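Local coordinates for cobalamin biosynthesis protein CobN (Mycobacterium tuberculosis, PDB 7C6O) that probably serves as the large catalytic subunit of cobaltochelatase, inserting cobalt into a corrin ring during cobalamin biosynthesis, at residues E796-Q810 with R830-F842. Residues are numbered along the deposited sequence; the frame is centred on the assembly and turned at random.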
loop_
_atom_site.group_PDB
_atom_site.type_symbol
_atom_site.label_atom_id
_atom_site.label_comp_id
_atom_site.label_asym_id
_atom_site.label_seq_id
_atom_site.Cartn_x
_atom_site.Cartn_y
_atom_site.Cartn_z
ATOM N N GLU A 796 -3.744 8.888 25.688
ATOM C CA GLU A 796 -3.559 8.705 24.255
ATOM C C GLU A 796 -4.541 7.723 23.636
ATOM O O GLU A 796 -5.212 8.064 22.659
ATOM C CB GLU A 796 -2.121 8.250 23.965
ATOM C CG GLU A 796 -1.062 9.264 24.343
ATOM C CD GLU A 796 -1.094 10.503 23.468
ATOM O OE1 GLU A 796 -1.707 10.456 22.377
ATOM O OE2 GLU A 796 -0.503 11.528 23.873
ATOM N N VAL A 797 -4.642 6.506 24.176
ATOM C CA VAL A 797 -5.443 5.465 23.531
ATOM C C VAL A 797 -6.909 5.879 23.460
ATOM O O VAL A 797 -7.520 5.886 22.386
ATOM C CB VAL A 797 -5.275 4.124 24.265
ATOM C CG1 VAL A 797 -6.099 3.041 23.581
ATOM C CG2 VAL A 797 -3.807 3.732 24.332
ATOM N N ILE A 798 -7.494 6.230 24.607
ATOM C CA ILE A 798 -8.926 6.536 24.645
ATOM C C ILE A 798 -9.284 7.752 23.797
ATOM O O ILE A 798 -10.230 7.660 22.997
ATOM C CB ILE A 798 -9.398 6.669 26.106
ATOM C CG1 ILE A 798 -9.281 5.323 26.814
ATOM C CG2 ILE A 798 -10.829 7.190 26.161
ATOM C CD1 ILE A 798 -10.143 4.254 26.199
ATOM N N PRO A 799 -8.605 8.903 23.916
ATOM C CA PRO A 799 -8.975 10.038 23.051
ATOM C C PRO A 799 -8.812 9.745 21.570
ATOM O O PRO A 799 -9.610 10.226 20.756
ATOM C CB PRO A 799 -8.032 11.155 23.519
ATOM C CG PRO A 799 -7.691 10.789 24.917
ATOM C CD PRO A 799 -7.588 9.299 24.909
ATOM N N ARG A 800 -7.794 8.967 21.196
ATOM C CA ARG A 800 -7.602 8.641 19.786
ATOM C C ARG A 800 -8.649 7.646 19.303
ATOM O O ARG A 800 -9.166 7.776 18.187
ATOM C CB ARG A 800 -6.191 8.103 19.565
ATOM C CG ARG A 800 -5.113 9.152 19.783
ATOM C CD ARG A 800 -3.727 8.531 19.801
ATOM N NE ARG A 800 -2.693 9.539 20.013
ATOM C CZ ARG A 800 -2.106 10.221 19.037
ATOM N NH1 ARG A 800 -2.447 10.002 17.773
ATOM N NH2 ARG A 800 -1.176 11.124 19.322
ATOM N N LEU A 801 -8.976 6.648 20.127
ATOM C CA LEU A 801 -10.071 5.741 19.790
ATOM C C LEU A 801 -11.367 6.508 19.563
ATOM O O LEU A 801 -12.162 6.156 18.683
ATOM C CB LEU A 801 -10.261 4.695 20.890
ATOM C CG LEU A 801 -9.481 3.389 20.754
ATOM C CD1 LEU A 801 -9.752 2.470 21.943
ATOM C CD2 LEU A 801 -9.838 2.701 19.442
ATOM N N ALA A 802 -11.589 7.573 20.340
ATOM C CA ALA A 802 -12.808 8.364 20.203
ATOM C C ALA A 802 -12.961 8.958 18.809
ATOM O O ALA A 802 -14.088 9.258 18.398
ATOM C CB ALA A 802 -12.830 9.479 21.251
ATOM N N GLY A 803 -11.860 9.126 18.072
ATOM C CA GLY A 803 -11.937 9.649 16.720
ATOM C C GLY A 803 -12.678 8.747 15.754
ATOM O O GLY A 803 -13.064 9.199 14.671
ATOM N N THR A 804 -12.885 7.479 16.123
ATOM C CA THR A 804 -13.628 6.557 15.270
ATOM C C THR A 804 -15.038 7.064 14.987
ATOM O O THR A 804 -15.580 6.820 13.904
ATOM C CB THR A 804 -13.669 5.175 15.925
ATOM O OG1 THR A 804 -12.343 4.633 15.968
ATOM C CG2 THR A 804 -14.573 4.223 15.155
ATOM N N ALA A 805 -15.638 7.789 15.934
ATOM C CA ALA A 805 -16.988 8.304 15.740
ATOM C C ALA A 805 -17.075 9.373 14.657
ATOM O O ALA A 805 -18.190 9.789 14.323
ATOM C CB ALA A 805 -17.527 8.862 17.059
ATOM N N THR A 806 -15.948 9.823 14.102
ATOM C CA THR A 806 -15.943 10.829 13.046
ATOM C C THR A 806 -15.800 10.233 11.651
ATOM O O THR A 806 -15.720 10.990 10.679
ATOM C CB THR A 806 -14.813 11.845 13.270
ATOM O OG1 THR A 806 -13.556 11.251 12.920
ATOM C CG2 THR A 806 -14.765 12.292 14.724
ATOM N N GLU A 807 -15.772 8.902 11.529
ATOM C CA GLU A 807 -15.484 8.273 10.241
ATOM C C GLU A 807 -16.521 8.646 9.188
ATOM O O GLU A 807 -16.176 8.972 8.046
ATOM C CB GLU A 807 -15.412 6.755 10.406
ATOM C CG GLU A 807 -14.143 6.262 11.077
ATOM C CD GLU A 807 -14.247 4.815 11.519
ATOM O OE1 GLU A 807 -15.324 4.206 11.329
ATOM O OE2 GLU A 807 -13.254 4.291 12.063
ATOM N N ILE A 808 -17.803 8.591 9.550
ATOM C CA ILE A 808 -18.846 8.930 8.588
ATOM C C ILE A 808 -18.861 10.432 8.332
ATOM O O ILE A 808 -19.080 10.880 7.199
ATOM C CB ILE A 808 -20.208 8.408 9.077
ATOM C CG1 ILE A 808 -20.257 6.882 8.969
ATOM C CG2 ILE A 808 -21.340 9.031 8.282
ATOM C CD1 ILE A 808 -21.574 6.274 9.404
ATOM N N GLU A 809 -18.604 11.231 9.369
ATOM C CA GLU A 809 -18.508 12.674 9.174
ATOM C C GLU A 809 -17.411 13.019 8.175
ATOM O O GLU A 809 -17.571 13.935 7.359
ATOM C CB GLU A 809 -18.260 13.374 10.510
ATOM C CG GLU A 809 -18.300 14.895 10.430
ATOM C CD GLU A 809 -19.558 15.408 9.746
ATOM O OE1 GLU A 809 -19.436 16.120 8.726
ATOM O OE2 GLU A 809 -20.667 15.088 10.220
ATOM N N GLN A 810 -16.296 12.282 8.205
ATOM C CA GLN A 810 -15.206 12.574 7.280
ATOM C C GLN A 810 -15.542 12.147 5.857
ATOM O O GLN A 810 -15.060 12.764 4.901
ATOM C CB GLN A 810 -13.914 11.908 7.755
ATOM C CG GLN A 810 -13.275 12.579 8.968
ATOM C CD GLN A 810 -12.711 13.961 8.660
ATOM O OE1 GLN A 810 -12.543 14.336 7.499
ATOM N NE2 GLN A 810 -12.414 14.723 9.704
ATOM N N ARG A 830 -0.069 -3.636 17.380
ATOM C CA ARG A 830 1.365 -3.884 17.322
ATOM C C ARG A 830 2.158 -2.726 17.927
ATOM O O ARG A 830 3.260 -2.411 17.473
ATOM C CB ARG A 830 1.798 -4.143 15.879
ATOM C CG ARG A 830 3.043 -5.014 15.723
ATOM C CD ARG A 830 3.370 -5.203 14.247
ATOM N NE ARG A 830 4.398 -6.214 14.001
ATOM C CZ ARG A 830 5.666 -5.941 13.708
ATOM N NH1 ARG A 830 6.079 -4.682 13.633
ATOM N NH2 ARG A 830 6.526 -6.928 13.491
ATOM N N GLY A 831 1.601 -2.083 18.952
ATOM C CA GLY A 831 2.299 -1.009 19.632
ATOM C C GLY A 831 2.406 0.273 18.840
ATOM O O GLY A 831 3.365 1.028 19.022
ATOM N N LEU A 832 1.443 0.542 17.963
ATOM C CA LEU A 832 1.475 1.701 17.071
ATOM C C LEU A 832 0.196 2.512 17.278
ATOM O O LEU A 832 -0.681 2.552 16.409
ATOM C CB LEU A 832 1.628 1.249 15.603
ATOM C CG LEU A 832 2.797 0.312 15.298
ATOM C CD1 LEU A 832 2.699 -0.235 13.879
ATOM C CD2 LEU A 832 4.127 1.021 15.501
ATOM N N VAL A 833 0.097 3.172 18.435
ATOM C CA VAL A 833 -1.139 3.864 18.782
ATOM C C VAL A 833 -1.376 5.076 17.880
ATOM O O VAL A 833 -2.528 5.470 17.657
ATOM C CB VAL A 833 -1.118 4.236 20.280
ATOM C CG1 VAL A 833 -2.187 5.270 20.623
ATOM C CG2 VAL A 833 -1.326 2.987 21.129
ATOM N N ASN A 834 -0.319 5.662 17.309
ATOM C CA ASN A 834 -0.548 6.863 16.508
ATOM C C ASN A 834 -1.202 6.576 15.154
ATOM O O ASN A 834 -1.433 7.527 14.398
ATOM C CB ASN A 834 0.759 7.647 16.320
ATOM C CG ASN A 834 1.708 7.011 15.316
ATOM O OD1 ASN A 834 1.621 5.824 15.012
ATOM N ND2 ASN A 834 2.641 7.809 14.811
ATOM N N VAL A 835 -1.523 5.319 14.824
ATOM C CA VAL A 835 -2.380 5.080 13.665
ATOM C C VAL A 835 -3.811 5.495 13.971
ATOM O O VAL A 835 -4.618 5.677 13.050
ATOM C CB VAL A 835 -2.329 3.611 13.198
ATOM C CG1 VAL A 835 -0.889 3.173 12.957
ATOM C CG2 VAL A 835 -3.038 2.689 14.194
ATOM N N LEU A 836 -4.145 5.650 15.244
ATOM C CA LEU A 836 -5.379 6.238 15.731
ATOM C C LEU A 836 -5.173 7.732 15.968
ATOM O O LEU A 836 -4.078 8.159 16.351
ATOM C CB LEU A 836 -5.820 5.558 17.025
ATOM C CG LEU A 836 -5.815 4.025 16.997
ATOM C CD1 LEU A 836 -6.209 3.439 18.353
ATOM C CD2 LEU A 836 -6.733 3.508 15.897
ATOM N N PRO A 837 -6.194 8.572 15.746
ATOM C CA PRO A 837 -7.568 8.230 15.364
ATOM C C PRO A 837 -7.729 7.811 13.907
ATOM O O PRO A 837 -6.890 8.128 13.060
ATOM C CB PRO A 837 -8.321 9.535 15.615
ATOM C CG PRO A 837 -7.310 10.583 15.309
ATOM C CD PRO A 837 -6.009 10.032 15.841
ATOM N N THR A 838 -8.816 7.102 13.627
ATOM C CA THR A 838 -9.177 6.783 12.254
ATOM C C THR A 838 -9.943 7.965 11.661
ATOM O O THR A 838 -9.987 9.059 12.232
ATOM C CB THR A 838 -9.971 5.481 12.197
ATOM O OG1 THR A 838 -11.095 5.564 13.080
ATOM C CG2 THR A 838 -9.091 4.304 12.608
ATOM N N GLY A 839 -10.565 7.757 10.504
ATOM C CA GLY A 839 -11.188 8.853 9.792
ATOM C C GLY A 839 -10.221 9.724 9.028
ATOM O O GLY A 839 -10.551 10.873 8.720
ATOM N N ARG A 840 -9.035 9.212 8.705
ATOM C CA ARG A 840 -7.988 9.983 8.056
ATOM C C ARG A 840 -7.566 9.321 6.747
ATOM O O ARG A 840 -7.719 8.111 6.554
ATOM C CB ARG A 840 -6.773 10.142 8.985
ATOM C CG ARG A 840 -7.087 10.875 10.282
ATOM C CD ARG A 840 -5.836 11.121 11.118
ATOM N NE ARG A 840 -5.311 9.890 11.704
ATOM C CZ ARG A 840 -4.244 9.834 12.497
ATOM N NH1 ARG A 840 -3.580 10.940 12.806
ATOM N NH2 ARG A 840 -3.839 8.669 12.982
ATOM N N ASN A 841 -7.032 10.140 5.841
ATOM C CA ASN A 841 -6.517 9.669 4.554
ATOM C C ASN A 841 -5.062 9.264 4.760
ATOM O O ASN A 841 -4.146 10.073 4.606
ATOM C CB ASN A 841 -6.666 10.761 3.500
ATOM C CG ASN A 841 -6.166 10.332 2.137
ATOM O OD1 ASN A 841 -5.984 9.144 1.875
ATOM N ND2 ASN A 841 -5.942 11.304 1.257
ATOM N N PHE A 842 -4.835 7.995 5.099
ATOM C CA PHE A 842 -3.554 7.654 5.703
ATOM C C PHE A 842 -2.411 7.676 4.688
ATOM O O PHE A 842 -2.604 7.563 3.474
ATOM C CB PHE A 842 -3.610 6.298 6.438
ATOM C CG PHE A 842 -3.942 5.083 5.576
ATOM C CD1 PHE A 842 -3.156 4.711 4.493
ATOM C CD2 PHE A 842 -4.992 4.251 5.937
ATOM C CE1 PHE A 842 -3.455 3.577 3.749
ATOM C CE2 PHE A 842 -5.293 3.111 5.203
ATOM C CZ PHE A 842 -4.527 2.775 4.110
HETATM O O HOH W 1 -1.608 10.276 14.769
HETATM O O HOH W 2 -9.777 5.909 16.227
HETATM O O HOH W 3 -10.245 11.683 13.369
#
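Arg800 reaches over the turn that leads into the cis peptide bond of Leu836-Pro837, laying its CB against Leu836 CB at 3.6 Å and its CD on Val833 CG1. Extended from CG to NE, the chain carries Arg800 NH1 to Leu836 O (2.8 Å), which lies in the guanidinium plane and is itself approached in the carbonyl plane. Glu796 OE1, one helical turn earlier, takes Arg800 NE at 2.7 Å in a salt bridge and NH2 in a weaker bond, and a water links Arg800 NH1 to Asn834 O and Arg840 NH1. Partners along two edges thus help to fix the rotation of the guanidinium group. On the apolar side, Leu801 and Leu836 run side by side, CD2 to CD1, whereas Val797 meets Val833 nearly at right angles; Val717 and Ile720 of helix 710-722 add to this packing.

Farther along, Pro837 CB sits against Gly803 CA (3.8 Å) at the start of the 3-10 segment 803-806. A water donates to Arg800 O and accepts from Thr838 N (3.0 Å), bridging the backbones beside Pro837. With chi1 at 54°, Thr838 OG1 lies between its backbone N and carbonyl carbon and donates to the anti lone pair of Glu807 OE2 at 2.7 Å. OE2 also accepts from Leu613 N, and OE1 from Gly705 N and His702 NE2. Lacking a CB, which would press on Thr806 OG1, Gly839 brings its CA within 4.4 Å of Glu807 CA.

This buried helix-loop packing belongs to the CobN/magnesium chelatase family region: a cis-proline loop runs alongside the junction of helices 784-801 and 807-815, while Gly839 and Arg840 hydrogen-bond to Asp611 of strand 608-612.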